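Local coordinates for coenzyme F420-dependent N(5),N(10)-methenyltetrahydromethanopterin reductase-related protein (Desulfurobacterium thermolithotrophum DSM 11699, PDB 6HUY), which binds the iron-guanylylpyridinol cofactor and 5,10-methenyltetrahydrofolate and may act like the H2-forming methylenetetrahydromethanopterin dehydrogenase, to which it is related, at residues Thr102-Leu107 with Phe133-Glu138; Val108-Ile113 with Arg137-Phe142; Val123-Leu128 with Val335-Leu340; Tyr159-Asn164 with Lys189-Leu194. One frame throughout, in Å; residues are numbered along the deposited sequence.

Interaction 1: Thr102-Leu107 with Phe133-Glu138; sequences TILPYL and FLEGRE
Arg137 starts with CG trans to its own carbonyl carbon and then turns sharply at chi2 (-47°) and again at chi3 (-51°), a folded course that brings its guanidinium up against the carbonyl of Leu107. Both terminal nitrogens bond to that single oxygen, Arg137 NH1 to Leu107 O at 2.9 Å and Arg137 NH2 to Leu107 O at 3.1 Å. The oxygen sits near the guanidinium plane, at its end. Both donors approach the carbonyl from the same face of its plane, NH2 well above that plane and NH1 only tilted from it, and both bonds are bent, since two nitrogens of one rigid group converge on one oxygen. NH1 also lies 2.9 Å from Leu104 O, at an angle too poor for a hydrogen bond. An arginine suits a place where carbonyls gather, since its charge would offset their partial negative ends.

Glu135 extends beyond CG and lays one carboxylate oxygen over apolar carbons: OE2 is 3.2 Å from Pro105 CD and 3.4 Å from Leu104 CD2. Pro105 has no N-H to offer it. The aliphatic part of Arg137 packs as well, its CG 4.2 Å from Leu104 CG. Gly136, with positive phi, closes helix 129-134 in a Schellman motif and turns the chain so that Arg137 faces the other segment.

Leu104 rests on Ala131 of helix 129-134 and, with Leu107, on Ile113 of strand 112-115 and on Ile140; on another side Leu107 and Ile103 touch Ala79 of helix 75-79.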
loop_
_atom_site.group_PDB
_atom_site.type_symbol
_atom_site.label_atom_id
_atom_site.label_comp_id
_atom_site.label_asym_id
_atom_site.label_seq_id
_atom_site.Cartn_x
_atom_site.Cartn_y
_atom_site.Cartn_z
ATOM N N THR A 102 20.013 -13.172 -25.169
ATOM C CA THR A 102 21.043 -13.905 -25.897
ATOM C C THR A 102 20.702 -15.389 -25.988
ATOM O O THR A 102 20.937 -16.023 -27.024
ATOM C CB THR A 102 22.390 -13.692 -25.206
ATOM O OG1 THR A 102 22.695 -12.296 -25.164
ATOM C CG2 THR A 102 23.515 -14.407 -25.954
ATOM N N ILE A 103 20.150 -15.958 -24.913
ATOM C CA ILE A 103 19.898 -17.392 -24.847
ATOM C C ILE A 103 18.530 -17.770 -25.401
ATOM O O ILE A 103 18.284 -18.955 -25.668
ATOM C CB ILE A 103 20.021 -17.905 -23.400
ATOM C CG1 ILE A 103 18.931 -17.311 -22.498
ATOM C CG2 ILE A 103 21.388 -17.575 -22.835
ATOM C CD1 ILE A 103 18.756 -18.048 -21.164
ATOM N N LEU A 104 17.632 -16.801 -25.583
ATOM C CA LEU A 104 16.266 -17.099 -26.014
ATOM C C LEU A 104 16.204 -17.965 -27.263
ATOM O O LEU A 104 15.459 -18.957 -27.263
ATOM C CB LEU A 104 15.514 -15.779 -26.235
ATOM C CG LEU A 104 14.008 -15.897 -26.418
ATOM C CD1 LEU A 104 13.350 -16.466 -25.148
ATOM C CD2 LEU A 104 13.445 -14.546 -26.778
ATOM N N PRO A 105 16.940 -17.672 -28.339
ATOM C CA PRO A 105 16.837 -18.521 -29.533
ATOM C C PRO A 105 17.492 -19.890 -29.393
ATOM O O PRO A 105 17.208 -20.764 -30.221
ATOM C CB PRO A 105 17.519 -17.678 -30.617
ATOM C CG PRO A 105 18.421 -16.764 -29.890
ATOM C CD PRO A 105 17.829 -16.514 -28.556
ATOM N N TYR A 106 18.318 -20.121 -28.361
ATOM C CA TYR A 106 19.052 -21.374 -28.189
ATOM C C TYR A 106 18.415 -22.328 -27.184
ATOM O O TYR A 106 18.827 -23.487 -27.114
ATOM C CB TYR A 106 20.489 -21.093 -27.731
ATOM C CG TYR A 106 21.319 -20.285 -28.706
ATOM C CD1 TYR A 106 22.025 -20.901 -29.744
ATOM C CD2 TYR A 106 21.397 -18.903 -28.587
ATOM C CE1 TYR A 106 22.782 -20.151 -30.629
ATOM C CE2 TYR A 106 22.139 -18.153 -29.461
ATOM C CZ TYR A 106 22.830 -18.770 -30.478
ATOM O OH TYR A 106 23.565 -17.984 -31.331
ATOM N N LEU A 107 17.470 -21.872 -26.370
ATOM C CA LEU A 107 16.833 -22.757 -25.403
ATOM C C LEU A 107 16.045 -23.857 -26.113
ATOM O O LEU A 107 15.561 -23.683 -27.232
ATOM C CB LEU A 107 15.916 -21.952 -24.475
ATOM C CG LEU A 107 16.634 -21.075 -23.449
ATOM C CD1 LEU A 107 15.673 -20.068 -22.858
ATOM C CD2 LEU A 107 17.263 -21.933 -22.352
ATOM N N PHE A 133 8.503 -12.770 -30.545
ATOM C CA PHE A 133 7.805 -12.830 -31.823
ATOM C C PHE A 133 8.778 -13.042 -32.984
ATOM O O PHE A 133 8.568 -13.920 -33.831
ATOM C CB PHE A 133 6.990 -11.557 -32.040
ATOM C CG PHE A 133 6.322 -11.515 -33.366
ATOM C CD1 PHE A 133 5.075 -12.091 -33.545
ATOM C CD2 PHE A 133 6.957 -10.937 -34.455
ATOM C CE1 PHE A 133 4.465 -12.079 -34.788
ATOM C CE2 PHE A 133 6.351 -10.918 -35.694
ATOM C CZ PHE A 133 5.106 -11.488 -35.860
ATOM N N LEU A 134 9.841 -12.234 -33.049
ATOM C CA LEU A 134 10.760 -12.295 -34.184
ATOM C C LEU A 134 11.516 -13.617 -34.232
ATOM O O LEU A 134 11.833 -14.114 -35.319
ATOM C CB LEU A 134 11.736 -11.123 -34.122
ATOM C CG LEU A 134 11.095 -9.748 -34.333
ATOM C CD1 LEU A 134 12.047 -8.652 -33.932
ATOM C CD2 LEU A 134 10.663 -9.566 -35.771
ATOM N N GLU A 135 11.847 -14.185 -33.076
ATOM C CA GLU A 135 12.545 -15.462 -33.013
ATOM C C GLU A 135 11.599 -16.656 -32.979
ATOM O O GLU A 135 12.065 -17.797 -32.995
ATOM C CB GLU A 135 13.454 -15.500 -31.784
ATOM C CG GLU A 135 14.749 -14.722 -31.938
ATOM C CD GLU A 135 15.316 -14.256 -30.612
ATOM O OE1 GLU A 135 15.905 -13.160 -30.555
ATOM O OE2 GLU A 135 15.190 -15.006 -29.623
ATOM N N GLY A 136 10.291 -16.429 -32.924
ATOM C CA GLY A 136 9.335 -17.527 -32.916
ATOM C C GLY A 136 9.408 -18.420 -31.696
ATOM O O GLY A 136 9.183 -19.632 -31.805
ATOM N N ARG A 137 9.676 -17.842 -30.524
ATOM C CA ARG A 137 9.797 -18.623 -29.301
ATOM C C ARG A 137 8.593 -18.441 -28.386
ATOM O O ARG A 137 8.757 -18.284 -27.171
ATOM C CB ARG A 137 11.083 -18.248 -28.559
ATOM C CG ARG A 137 12.394 -18.497 -29.340
ATOM C CD ARG A 137 12.467 -19.874 -29.997
ATOM N NE ARG A 137 12.179 -20.999 -29.098
ATOM C CZ ARG A 137 13.085 -21.673 -28.385
ATOM N NH1 ARG A 137 14.370 -21.350 -28.439
ATOM N NH2 ARG A 137 12.704 -22.688 -27.620
ATOM N N GLU A 138 7.382 -18.494 -28.952
ATOM C CA GLU A 138 6.159 -18.446 -28.157
ATOM C C GLU A 138 5.994 -19.666 -27.264
ATOM O O GLU A 138 5.115 -19.666 -26.395
ATOM C CB GLU A 138 4.933 -18.314 -29.066
ATOM C CG GLU A 138 4.809 -16.966 -29.755
ATOM C CD GLU A 138 5.584 -16.859 -31.059
ATOM O OE1 GLU A 138 6.255 -17.841 -31.461
ATOM O OE2 GLU A 138 5.522 -15.769 -31.678
#

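Interaction 2: Val108-Ile113 with Arg137-Phe142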
loop_
_atom_site.group_PDB
_atom_site.type_symbol
_atom_site.label_atom_id
_atom_site.label_comp_id
_atom_site.label_asym_id
_atom_site.label_seq_id
_atom_site.Cartn_x
_atom_site.Cartn_y
_atom_site.Cartn_z
ATOM N N VAL A 108 15.925 -25.003 -25.436
ATOM C CA VAL A 108 15.180 -26.140 -25.968
ATOM C C VAL A 108 13.701 -25.790 -26.097
ATOM O O VAL A 108 13.186 -24.872 -25.450
ATOM C CB VAL A 108 15.391 -27.368 -25.068
ATOM C CG1 VAL A 108 14.230 -28.355 -25.146
ATOM C CG2 VAL A 108 16.674 -28.062 -25.448
ATOM N N GLU A 109 13.012 -26.522 -26.972
ATOM C CA GLU A 109 11.581 -26.317 -27.145
ATOM C C GLU A 109 10.864 -26.498 -25.814
ATOM O O GLU A 109 11.114 -27.460 -25.086
ATOM C CB GLU A 109 11.032 -27.294 -28.187
ATOM C CG GLU A 109 9.630 -26.963 -28.702
ATOM C CD GLU A 109 9.600 -25.746 -29.620
ATOM O OE1 GLU A 109 10.688 -25.250 -29.991
ATOM O OE2 GLU A 109 8.490 -25.295 -29.987
ATOM N N ASN A 110 9.955 -25.576 -25.508
ATOM C CA ASN A 110 9.137 -25.604 -24.300
ATOM C C ASN A 110 9.943 -25.368 -23.031
ATOM O O ASN A 110 9.474 -25.683 -21.932
ATOM C CB ASN A 110 8.363 -26.919 -24.194
ATOM C CG ASN A 110 7.494 -27.177 -25.413
ATOM O OD1 ASN A 110 6.891 -26.251 -25.972
ATOM N ND2 ASN A 110 7.421 -28.434 -25.832
ATOM N N ALA A 111 11.136 -24.791 -23.156
ATOM C CA ALA A 111 11.933 -24.443 -21.990
ATOM C C ALA A 111 11.269 -23.305 -21.221
ATOM O O ALA A 111 10.458 -22.548 -21.758
ATOM C CB ALA A 111 13.345 -24.034 -22.418
ATOM N N VAL A 112 11.640 -23.175 -19.951
ATOM C CA VAL A 112 11.101 -22.137 -19.083
ATOM C C VAL A 112 12.264 -21.315 -18.535
ATOM O O VAL A 112 13.224 -21.869 -17.980
ATOM C CB VAL A 112 10.247 -22.734 -17.944
ATOM C CG1 VAL A 112 11.081 -23.639 -17.035
ATOM C CG2 VAL A 112 9.549 -21.619 -17.145
ATOM N N ILE A 113 12.166 -19.993 -18.696
ATOM C CA ILE A 113 13.115 -19.031 -18.142
ATOM C C ILE A 113 12.571 -18.552 -16.804
ATOM O O ILE A 113 11.403 -18.156 -16.702
ATOM C CB ILE A 113 13.327 -17.842 -19.098
ATOM C CG1 ILE A 113 13.937 -18.317 -20.421
ATOM C CG2 ILE A 113 14.207 -16.770 -18.447
ATOM C CD1 ILE A 113 14.096 -17.205 -21.457
ATOM N N ARG A 137 9.676 -17.842 -30.524
ATOM C CA ARG A 137 9.797 -18.623 -29.301
ATOM C C ARG A 137 8.593 -18.441 -28.386
ATOM O O ARG A 137 8.757 -18.284 -27.171
ATOM C CB ARG A 137 11.083 -18.248 -28.559
ATOM C CG ARG A 137 12.394 -18.497 -29.340
ATOM C CD ARG A 137 12.467 -19.874 -29.997
ATOM N NE ARG A 137 12.179 -20.999 -29.098
ATOM C CZ ARG A 137 13.085 -21.673 -28.385
ATOM N NH1 ARG A 137 14.370 -21.350 -28.439
ATOM N NH2 ARG A 137 12.704 -22.688 -27.620
ATOM N N GLU A 138 7.382 -18.494 -28.952
ATOM C CA GLU A 138 6.159 -18.446 -28.157
ATOM C C GLU A 138 5.994 -19.666 -27.264
ATOM O O GLU A 138 5.115 -19.666 -26.395
ATOM C CB GLU A 138 4.933 -18.314 -29.066
ATOM C CG GLU A 138 4.809 -16.966 -29.755
ATOM C CD GLU A 138 5.584 -16.859 -31.059
ATOM O OE1 GLU A 138 6.255 -17.841 -31.461
ATOM O OE2 GLU A 138 5.522 -15.769 -31.678
ATOM N N ASP A 139 6.804 -20.701 -27.462
ATOM C CA ASP A 139 6.787 -21.882 -26.611
ATOM C C ASP A 139 7.511 -21.662 -25.292
ATOM O O ASP A 139 7.314 -22.443 -24.355
ATOM C CB ASP A 139 7.432 -23.058 -27.354
ATOM C CG ASP A 139 8.897 -22.811 -27.680
ATOM O OD1 ASP A 139 9.200 -21.852 -28.430
ATOM O OD2 ASP A 139 9.746 -23.573 -27.179
ATOM N N ILE A 140 8.378 -20.655 -25.215
ATOM C CA ILE A 140 9.183 -20.454 -24.021
ATOM C C ILE A 140 8.296 -19.955 -22.891
ATOM O O ILE A 140 7.490 -19.032 -23.070
ATOM C CB ILE A 140 10.330 -19.470 -24.300
ATOM C CG1 ILE A 140 11.341 -20.049 -25.309
ATOM C CG2 ILE A 140 11.033 -19.075 -22.989
ATOM C CD1 ILE A 140 12.175 -21.168 -24.764
ATOM N N GLY A 141 8.437 -20.569 -21.724
ATOM C CA GLY A 141 7.728 -20.121 -20.554
ATOM C C GLY A 141 8.535 -19.139 -19.710
ATOM O O GLY A 141 9.762 -19.050 -19.819
ATOM N N PHE A 142 7.811 -18.423 -18.847
ATOM C CA PHE A 142 8.389 -17.387 -17.997
ATOM C C PHE A 142 7.789 -17.538 -16.609
ATOM O O PHE A 142 6.574 -17.403 -16.445
ATOM C CB PHE A 142 8.123 -15.979 -18.570
ATOM C CG PHE A 142 8.915 -15.688 -19.823
ATOM C CD1 PHE A 142 8.413 -16.020 -21.077
ATOM C CD2 PHE A 142 10.182 -15.129 -19.745
ATOM C CE1 PHE A 142 9.155 -15.782 -22.224
ATOM C CE2 PHE A 142 10.925 -14.888 -20.893
ATOM C CZ PHE A 142 10.409 -15.215 -22.130
HETATM O O HOH W 1 5.829 -24.478 -24.001
#
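Ile113 and Phe142 stand paired where strands 112-115 and 141-144 run parallel, at the edge of the six-stranded, Rossmann-type sheet of this chain. Here the packing is close. Gly141 is held through both its N and its O: the N donates to Ala111 O (2.8 Å) and the O accepts from Ile113 N (2.8 Å). With no side chain, Gly141 lets Val112 CG2 settle 3.7 Å from its carbonyl carbon. On the other face Ile113, its CG1 trans to the carbonyl carbon (chi1 -63°), lies alongside Phe142 and brings CD1 to Ile140 CG2 (3.9 Å) and to Phe142 CE2 (4.0 Å), an apolar cluster suited to branched and aromatic residues.

Towards solvent, the start of each segment is a turn and polar groups take over. Asn110, whose positive phi suits the third position of a type II turn, gives its backbone N to Asp139 OD2 (2.6 Å, nearly straight) on the anti lone pair. Arg137, which also bonds Leu107 O, holds both Asp139 oxygens side-on through NE and NH2, on their syn lone pairs, and its NH2 adds a weak bond across the contact to Val108 O. The Glu109 carboxylate stacks almost parallel on that of Asp139, with Glu109 OE1 3.4 Å from Asp139 OD2; the nearby arginine probably eases this repulsion. Beside them, one water donates to both Asp139 O and Asn110 OD1, the latter at 2.9 Å.

Interaction 3: Val123-Leu128 with Val335-Leu340; sequences VLNSYL and VLKGIL
Lys337 reaches from helix 333-348 towards helix 121-127. Its CB packs 4.0 Å from Ser126 CB, a small partner that allows the two backbones to come close. CG and CD then carry the chain past the serine, with bends at chi2 and chi3 (-72°) that turn it across the neighbouring helix, towards Asn125. CE comes within 3.4 Å of Asn125 OD1, and NZ ends on that same oxygen at 2.7 Å, approaching nearly along the C=O axis; the amide thus gives the ammonium a neutral acceptor in a buried place.

The segments 123-127 and 335-340 approach to 8.4 Å between axes, crossing at -122°. One belongs to the Rossmann-type domain and the other to the far end of the chain, which returns to that domain after some 200 residues. Next to the lysine, Ser126 OG lies 3.6 Å from Gly338 CA, and it accepts a hydrogen bond from Arg341 NE. One turn earlier on the first helix, Val123 CG2 sits 3.5 Å from Leu340 O. The second subunit adds Tyr315, which packs on Lys337 and Leu336.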
loop_
_atom_site.group_PDB
_atom_site.type_symbol
_atom_site.label_atom_id
_atom_site.label_comp_id
_atom_site.label_asym_id
_atom_site.label_seq_id
_atom_site.Cartn_x
_atom_site.Cartn_y
_atom_site.Cartn_z
ATOM N N VAL A 123 8.345 -8.064 -15.744
ATOM C CA VAL A 123 9.186 -7.064 -16.390
ATOM C C VAL A 123 10.043 -7.697 -17.473
ATOM O O VAL A 123 10.207 -7.129 -18.557
ATOM C CB VAL A 123 10.047 -6.348 -15.342
ATOM C CG1 VAL A 123 11.099 -5.457 -16.012
ATOM C CG2 VAL A 123 9.155 -5.548 -14.416
ATOM N N LEU A 124 10.619 -8.869 -17.196
ATOM C CA LEU A 124 11.420 -9.555 -18.207
ATOM C C LEU A 124 10.560 -10.009 -19.383
ATOM O O LEU A 124 10.939 -9.835 -20.545
ATOM C CB LEU A 124 12.131 -10.752 -17.591
ATOM C CG LEU A 124 12.952 -11.587 -18.588
ATOM C CD1 LEU A 124 14.107 -10.780 -19.129
ATOM C CD2 LEU A 124 13.466 -12.870 -17.946
ATOM N N ASN A 125 9.400 -10.602 -19.094
ATOM C CA ASN A 125 8.499 -11.033 -20.163
ATOM C C ASN A 125 8.098 -9.861 -21.055
ATOM O O ASN A 125 8.086 -9.985 -22.284
ATOM C CB ASN A 125 7.261 -11.705 -19.566
ATOM C CG ASN A 125 6.277 -12.145 -20.614
ATOM O OD1 ASN A 125 5.237 -11.519 -20.805
ATOM N ND2 ASN A 125 6.595 -13.227 -21.303
ATOM N N SER A 126 7.764 -8.717 -20.455
ATOM C CA SER A 126 7.442 -7.527 -21.239
ATOM C C SER A 126 8.602 -7.138 -22.143
ATOM O O SER A 126 8.416 -6.874 -23.334
ATOM C CB SER A 126 7.092 -6.374 -20.308
ATOM O OG SER A 126 6.920 -5.168 -21.036
ATOM N N TYR A 127 9.815 -7.090 -21.586
ATOM C CA TYR A 127 10.982 -6.682 -22.365
ATOM C C TYR A 127 11.175 -7.568 -23.595
ATOM O O TYR A 127 11.549 -7.080 -24.665
ATOM C CB TYR A 127 12.236 -6.705 -21.477
ATOM C CG TYR A 127 13.509 -6.355 -22.216
ATOM C CD1 TYR A 127 13.915 -5.031 -22.344
ATOM C CD2 TYR A 127 14.303 -7.349 -22.790
ATOM C CE1 TYR A 127 15.070 -4.704 -23.024
ATOM C CE2 TYR A 127 15.460 -7.032 -23.477
ATOM C CZ TYR A 127 15.842 -5.707 -23.588
ATOM O OH TYR A 127 16.997 -5.377 -24.264
ATOM N N LEU A 128 10.908 -8.865 -23.467
ATOM C CA LEU A 128 11.223 -9.831 -24.510
ATOM C C LEU A 128 10.088 -10.062 -25.506
ATOM O O LEU A 128 10.203 -10.954 -26.351
ATOM C CB LEU A 128 11.615 -11.173 -23.876
ATOM C CG LEU A 128 12.942 -11.237 -23.122
ATOM C CD1 LEU A 128 13.057 -12.556 -22.388
ATOM C CD2 LEU A 128 14.109 -11.063 -24.072
ATOM N N VAL A 335 0.682 -2.792 -22.924
ATOM C CA VAL A 335 1.089 -1.489 -22.400
ATOM C C VAL A 335 1.148 -1.517 -20.876
ATOM O O VAL A 335 2.024 -0.887 -20.269
ATOM C CB VAL A 335 0.161 -0.369 -22.902
ATOM C CG1 VAL A 335 0.489 0.961 -22.189
ATOM C CG2 VAL A 335 0.286 -0.215 -24.417
ATOM N N LEU A 336 0.221 -2.230 -20.224
ATOM C CA LEU A 336 0.248 -2.296 -18.758
ATOM C C LEU A 336 1.500 -3.005 -18.254
ATOM O O LEU A 336 2.155 -2.530 -17.318
ATOM C CB LEU A 336 -1.008 -2.997 -18.228
ATOM C CG LEU A 336 -2.232 -2.125 -17.983
ATOM C CD1 LEU A 336 -1.970 -1.123 -16.874
ATOM C CD2 LEU A 336 -2.631 -1.427 -19.259
ATOM N N LYS A 337 1.858 -4.134 -18.871
ATOM C CA LYS A 337 3.102 -4.805 -18.520
ATOM C C LYS A 337 4.293 -3.899 -18.820
ATOM O O LYS A 337 5.301 -3.912 -18.094
ATOM C CB LYS A 337 3.222 -6.121 -19.290
ATOM C CG LYS A 337 2.072 -7.126 -19.073
ATOM C CD LYS A 337 2.558 -8.580 -19.098
ATOM C CE LYS A 337 2.936 -9.026 -20.507
ATOM N NZ LYS A 337 2.746 -10.494 -20.746
ATOM N N GLY A 338 4.200 -3.115 -19.904
ATOM C CA GLY A 338 5.235 -2.139 -20.200
ATOM C C GLY A 338 5.391 -1.108 -19.104
ATOM O O GLY A 338 6.506 -0.648 -18.828
ATOM N N ILE A 339 4.286 -0.748 -18.445
ATOM C CA ILE A 339 4.357 0.191 -17.334
ATOM C C ILE A 339 5.084 -0.438 -16.149
ATOM O O ILE A 339 5.933 0.202 -15.517
ATOM C CB ILE A 339 2.939 0.669 -16.971
ATOM C CG1 ILE A 339 2.503 1.748 -17.952
ATOM C CG2 ILE A 339 2.861 1.202 -15.569
ATOM C CD1 ILE A 339 1.033 1.808 -18.143
ATOM N N LEU A 340 4.795 -1.705 -15.849
ATOM C CA LEU A 340 5.546 -2.394 -14.801
ATOM C C LEU A 340 7.028 -2.412 -15.121
ATOM O O LEU A 340 7.865 -2.274 -14.224
ATOM C CB LEU A 340 5.041 -3.822 -14.613
ATOM C CG LEU A 340 3.565 -3.960 -14.225
ATOM C CD1 LEU A 340 3.248 -5.418 -13.986
ATOM C CD2 LEU A 340 3.204 -3.117 -13.011
#

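Interaction 4: Tyr159-Asn164 with Lys189-Leu194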
loop_
_atom_site.group_PDB
_atom_site.type_symbol
_atom_site.label_atom_id
_atom_site.label_comp_id
_atom_site.label_asym_id
_atom_site.label_seq_id
_atom_site.Cartn_x
_atom_site.Cartn_y
_atom_site.Cartn_z
ATOM N N TYR A 159 10.714 -22.113 -2.411
ATOM C CA TYR A 159 10.835 -21.346 -3.642
ATOM C C TYR A 159 9.481 -20.715 -3.932
ATOM O O TYR A 159 8.441 -21.342 -3.709
ATOM C CB TYR A 159 11.253 -22.213 -4.848
ATOM C CG TYR A 159 12.729 -22.539 -4.922
ATOM C CD1 TYR A 159 13.661 -21.562 -5.224
ATOM C CD2 TYR A 159 13.185 -23.836 -4.698
ATOM C CE1 TYR A 159 15.009 -21.862 -5.295
ATOM C CE2 TYR A 159 14.526 -24.142 -4.761
ATOM C CZ TYR A 159 15.433 -23.156 -5.065
ATOM O OH TYR A 159 16.771 -23.456 -5.136
ATOM N N LEU A 160 9.497 -19.471 -4.403
ATOM C CA LEU A 160 8.300 -18.812 -4.904
ATOM C C LEU A 160 8.271 -18.992 -6.415
ATOM O O LEU A 160 9.191 -18.558 -7.114
ATOM C CB LEU A 160 8.283 -17.330 -4.535
ATOM C CG LEU A 160 8.539 -16.990 -3.060
ATOM C CD1 LEU A 160 8.260 -15.498 -2.827
ATOM C CD2 LEU A 160 7.723 -17.862 -2.110
ATOM N N ILE A 161 7.210 -19.620 -6.915
ATOM C CA ILE A 161 7.083 -19.968 -8.324
ATOM C C ILE A 161 5.920 -19.170 -8.890
ATOM O O ILE A 161 4.780 -19.307 -8.432
ATOM C CB ILE A 161 6.877 -21.480 -8.516
ATOM C CG1 ILE A 161 8.110 -22.244 -8.010
ATOM C CG2 ILE A 161 6.594 -21.807 -9.988
ATOM C CD1 ILE A 161 7.883 -23.711 -7.774
ATOM N N ALA A 162 6.218 -18.340 -9.887
ATOM C CA ALA A 162 5.224 -17.471 -10.500
ATOM C C ALA A 162 4.244 -18.290 -11.332
ATOM O O ALA A 162 4.640 -19.205 -12.057
ATOM C CB ALA A 162 5.918 -16.439 -11.392
ATOM N N THR A 163 2.962 -17.953 -11.227
ATOM C CA THR A 163 1.893 -18.558 -12.017
ATOM C C THR A 163 1.162 -17.481 -12.825
ATOM O O THR A 163 1.503 -16.298 -12.787
ATOM C CB THR A 163 0.895 -19.301 -11.127
ATOM O OG1 THR A 163 0.085 -18.351 -10.425
ATOM C CG2 THR A 163 1.615 -20.203 -10.135
ATOM N N ASN A 164 0.136 -17.912 -13.551
ATOM C CA ASN A 164 -0.666 -17.030 -14.394
ATOM C C ASN A 164 -1.805 -16.351 -13.650
ATOM O O ASN A 164 -2.555 -15.587 -14.271
ATOM C CB ASN A 164 -1.245 -17.818 -15.580
ATOM C CG ASN A 164 -0.163 -18.379 -16.492
ATOM O OD1 ASN A 164 0.732 -17.655 -16.926
ATOM N ND2 ASN A 164 -0.247 -19.665 -16.791
ATOM N N LYS A 189 12.562 -28.455 -0.752
ATOM C CA LYS A 189 12.073 -27.097 -0.577
ATOM C C LYS A 189 10.577 -27.047 -0.856
ATOM O O LYS A 189 10.080 -27.749 -1.738
ATOM C CB LYS A 189 12.802 -26.118 -1.506
ATOM C CG LYS A 189 14.312 -26.298 -1.558
ATOM C CD LYS A 189 14.974 -25.883 -0.269
ATOM C CE LYS A 189 16.472 -26.133 -0.335
ATOM N NZ LYS A 189 17.138 -25.988 0.992
ATOM N N GLU A 190 9.861 -26.226 -0.094
ATOM C CA GLU A 190 8.434 -26.065 -0.314
ATOM C C GLU A 190 8.189 -25.140 -1.496
ATOM O O GLU A 190 8.888 -24.144 -1.682
ATOM C CB GLU A 190 7.743 -25.518 0.931
ATOM C CG GLU A 190 6.243 -25.310 0.747
ATOM C CD GLU A 190 5.455 -25.711 1.978
ATOM O OE1 GLU A 190 5.970 -25.534 3.111
ATOM O OE2 GLU A 190 4.322 -26.211 1.807
ATOM N N ALA A 191 7.214 -25.505 -2.321
ATOM C CA ALA A 191 6.865 -24.751 -3.516
ATOM C C ALA A 191 5.649 -23.887 -3.201
ATOM O O ALA A 191 4.564 -24.411 -2.932
ATOM C CB ALA A 191 6.592 -25.699 -4.681
ATOM N N TYR A 192 5.840 -22.565 -3.225
ATOM C CA TYR A 192 4.766 -21.593 -3.033
ATOM C C TYR A 192 4.416 -21.008 -4.398
ATOM O O TYR A 192 5.205 -20.260 -4.978
ATOM C CB TYR A 192 5.184 -20.491 -2.054
ATOM C CG TYR A 192 5.366 -20.954 -0.628
ATOM C CD1 TYR A 192 4.290 -21.441 0.109
ATOM C CD2 TYR A 192 6.611 -20.894 -0.008
ATOM C CE1 TYR A 192 4.445 -21.865 1.424
ATOM C CE2 TYR A 192 6.781 -21.312 1.314
ATOM C CZ TYR A 192 5.695 -21.801 2.024
ATOM O OH TYR A 192 5.855 -22.224 3.323
ATOM N N LEU A 193 3.246 -21.363 -4.918
ATOM C CA LEU A 193 2.807 -20.892 -6.229
ATOM C C LEU A 193 2.007 -19.612 -6.039
ATOM O O LEU A 193 0.920 -19.633 -5.455
ATOM C CB LEU A 193 1.987 -21.957 -6.948
ATOM C CG LEU A 193 2.795 -23.024 -7.700
ATOM C CD1 LEU A 193 3.840 -23.669 -6.816
ATOM C CD2 LEU A 193 1.874 -24.064 -8.250
ATOM N N LEU A 194 2.566 -18.495 -6.500
ATOM C CA LEU A 194 1.964 -17.189 -6.329
ATOM C C LEU A 194 1.684 -16.541 -7.678
ATOM O O LEU A 194 2.380 -16.820 -8.657
ATOM C CB LEU A 194 2.874 -16.254 -5.518
ATOM C CG LEU A 194 3.293 -16.736 -4.142
ATOM C CD1 LEU A 194 4.278 -15.742 -3.573
ATOM C CD2 LEU A 194 2.099 -16.873 -3.239
HETATM O O HOH W 2 -1.118 -18.732 -8.018
#
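Leu160 CD2 comes obliquely to the ring of Tyr192, 3.9 Å from Tyr192 CD2, while Glu190 CG lies over one face of that ring, offset toward the rim. The ring of Tyr159 is met obliquely by the aliphatic start of Lys189, with Lys189 CG 3.9 Å from Tyr159 CE2; His156 stacks edge-to-face with it, and the Lys189 ammonium goes on to His156 O.

Between the strands runs a regular parallel ladder. Five backbone bonds alternate from Tyr159 N to Glu190 O (2.8 Å) through to Thr163 N to Leu194 O (2.9 Å). On the face of Tyr159 and Ala191, Ile161 lies beside Leu193, and its CD1 reaches Ala191 CB at 3.9 Å. Thr163 turns its methyl to this side too: CG2, trans to the carbonyl carbon, is 3.7 Å from Leu193 CB. The opposite face holds Leu160 and Leu194, whose CD1 atoms are 4.1 Å apart. These leucines also pack on Val202 of helix 196-203, and on Ala266 and Asn263 of the second subunit respectively.

The strands are twisted by 31° and are joined through helix 174-186, which packs on Ala191 and Leu193: a beta-alpha-beta unit, where the side chain of Leu160 is about 7 Å from the bound 5,10-methenyltetrahydrofolate.

Overall arrangement
Interactions 1 and 2 are continuous, their centres 8 Å apart: they share Arg137, and Leu107 CD1 packs 3.5 Å from Ile113 CG1. Interaction 3 backs onto interaction 2 from a centre about 17 Å away, where Phe142 CE2 meets Leu128 CD1 at 3.5 Å, so the edge of the parallel sheet is linked to the returning C-terminal helix. Interaction 4 stands apart, with nearest atoms about 5 Å from interaction 2 and its centre about 18 Å away. The iron-guanylylpyridinol cofactor lies about 12 Å from the side chains of Leu107 and Ile113 and about 8 Å from that of Tyr159, so interaction 4 approaches it more closely.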